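Local coordinates for 1H-3-hydroxy-4-oxoquinoline 2,4-dioxygenase (Pseudomonas putida, PDB 3IBT), which opens the ring of 3-hydroxy-1H-quinolin-4-one with dioxygen, releasing N-formylanthranilate and carbon monoxide, without any cofactor, at residues 220-223 against 224-227. Numbering follows the deposited sequence.
Unlike the reference sequence in segment 224-227: Glu226 (reference Asp).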
loop_
_atom_site.group_PDB
_atom_site.type_symbol
_atom_site.label_atom_id
_atom_site.label_comp_id
_atom_site.label_asym_id
_atom_site.label_seq_id
_atom_site.Cartn_x
_atom_site.Cartn_y
_atom_site.Cartn_z
ATOM N N TYR A 220 -15.576 8.292 10.294
ATOM C CA TYR A 220 -14.201 8.100 9.859
ATOM C C TYR A 220 -13.727 9.247 9.000
ATOM O O TYR A 220 -12.611 9.725 9.160
ATOM C CB TYR A 220 -14.096 6.800 9.040
ATOM C CG TYR A 220 -12.683 6.307 8.724
ATOM C CD1 TYR A 220 -11.967 5.539 9.658
ATOM C CD2 TYR A 220 -12.079 6.562 7.480
ATOM C CE1 TYR A 220 -10.678 5.044 9.385
ATOM C CE2 TYR A 220 -10.760 6.071 7.186
ATOM C CZ TYR A 220 -10.084 5.317 8.152
ATOM O OH TYR A 220 -8.819 4.850 7.921
ATOM N N ARG A 221 -14.560 9.670 8.058
ATOM C CA ARG A 221 -14.208 10.806 7.241
ATOM C C ARG A 221 -14.000 12.007 8.162
ATOM O O ARG A 221 -13.056 12.749 7.994
ATOM C CB ARG A 221 -15.303 11.071 6.210
ATOM C CG ARG A 221 -15.553 9.899 5.250
ATOM C CD ARG A 221 -16.715 10.212 4.327
ATOM N NE ARG A 221 -17.118 9.050 3.555
ATOM C CZ ARG A 221 -18.204 8.321 3.823
ATOM N NH1 ARG A 221 -18.991 8.658 4.845
ATOM N NH2 ARG A 221 -18.523 7.255 3.078
ATOM N N GLN A 222 -14.868 12.165 9.162
ATOM C CA GLN A 222 -14.768 13.243 10.126
ATOM C C GLN A 222 -13.518 13.126 11.024
ATOM O O GLN A 222 -12.877 14.130 11.379
ATOM C CB GLN A 222 -16.014 13.221 10.982
ATOM C CG GLN A 222 -16.260 14.453 11.773
ATOM C CD GLN A 222 -16.087 15.712 10.974
ATOM O OE1 GLN A 222 -15.261 16.536 11.319
ATOM N NE2 GLN A 222 -16.877 15.885 9.914
ATOM N N LEU A 223 -13.185 11.909 11.414
ATOM C CA LEU A 223 -11.987 11.674 12.202
ATOM C C LEU A 223 -10.742 12.224 11.495
ATOM O O LEU A 223 -9.815 12.672 12.155
ATOM C CB LEU A 223 -11.791 10.174 12.440
ATOM C CG LEU A 223 -10.502 9.777 13.162
ATOM C CD1 LEU A 223 -10.753 9.710 14.667
ATOM C CD2 LEU A 223 -9.805 8.474 12.629
ATOM N N GLN A 224 -10.699 12.194 10.168
ATOM C CA GLN A 224 -9.453 12.609 9.540
ATOM C C GLN A 224 -9.442 14.109 9.432
ATOM O O GLN A 224 -8.422 14.760 9.702
ATOM C CB GLN A 224 -9.184 11.932 8.196
ATOM C CG GLN A 224 -8.899 10.435 8.334
ATOM C CD GLN A 224 -8.631 9.768 6.974
ATOM O OE1 GLN A 224 -9.514 9.150 6.392
ATOM N NE2 GLN A 224 -7.406 9.927 6.453
ATOM N N LEU A 225 -10.579 14.658 9.053
ATOM C CA LEU A 225 -10.706 16.102 8.954
ATOM C C LEU A 225 -10.235 16.717 10.230
ATOM O O LEU A 225 -9.536 17.738 10.221
ATOM C CB LEU A 225 -12.133 16.478 8.667
ATOM C CG LEU A 225 -12.386 16.851 7.203
ATOM C CD1 LEU A 225 -11.456 16.123 6.164
ATOM C CD2 LEU A 225 -13.849 16.571 6.929
ATOM N N GLU A 226 -10.538 16.008 11.317
ATOM C CA GLU A 226 -10.172 16.435 12.666
ATOM C C GLU A 226 -8.730 16.187 13.056
ATOM O O GLU A 226 -8.112 17.056 13.644
ATOM C CB GLU A 226 -11.123 15.855 13.707
ATOM C CG GLU A 226 -12.474 16.573 13.756
ATOM C CD GLU A 226 -13.414 15.820 14.654
ATOM O OE1 GLU A 226 -13.116 14.627 14.902
ATOM O OE2 GLU A 226 -14.426 16.402 15.152
ATOM N N PHE A 227 -8.179 15.024 12.710
ATOM C CA PHE A 227 -6.775 14.811 12.943
ATOM C C PHE A 227 -5.972 15.876 12.260
ATOM O O PHE A 227 -5.052 16.466 12.844
ATOM C CB PHE A 227 -6.336 13.491 12.412
ATOM C CG PHE A 227 -4.995 13.099 12.908
ATOM C CD1 PHE A 227 -3.896 13.031 12.028
ATOM C CD2 PHE A 227 -4.799 12.833 14.269
ATOM C CE1 PHE A 227 -2.629 12.679 12.509
ATOM C CE2 PHE A 227 -3.528 12.473 14.770
ATOM C CZ PHE A 227 -2.451 12.398 13.892
#
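Residues Tyr220 to Phe227 form two turns of helix 218-230, where Gln224 N bonds to both Tyr220 O and Arg221 O, and Phe227 N bonds to Leu223 O at 2.9 Å. The helix is the crossover between strands 207-212 and 234-238 in a beta-alpha-beta unit of the alpha/beta-hydrolase fold.

Tyr220 and Gln224 are one turn apart and both buried. Tyr220 has CG anti to the backbone N (chi1 -169°), and its ring projects outward from the helix with CE2 near the amide of Gln224. Gln224 runs out extended beyond CG, and its OE1 lies 3.4 Å from Tyr220 CE2. Ring and amide planes are 66° apart. The polar ends bond to other parts of the chain: Tyr220 OH to Leu123 N, and Gln224 NE2 to His210 ND1 on strand 207-212. A leucine in place of Gln224 would probably leave His210 ND1 without this bond and lose a tie between helix and sheet.

Tyr220 also lies about 7 Å, between side chains, from Asp120, which probably raises the basicity of the likely active-site histidine, His244. On a more open face of the helix, Gln222 bends at chi2 (46°) and brings its OE1 to 3.7 Å from Glu226 CG.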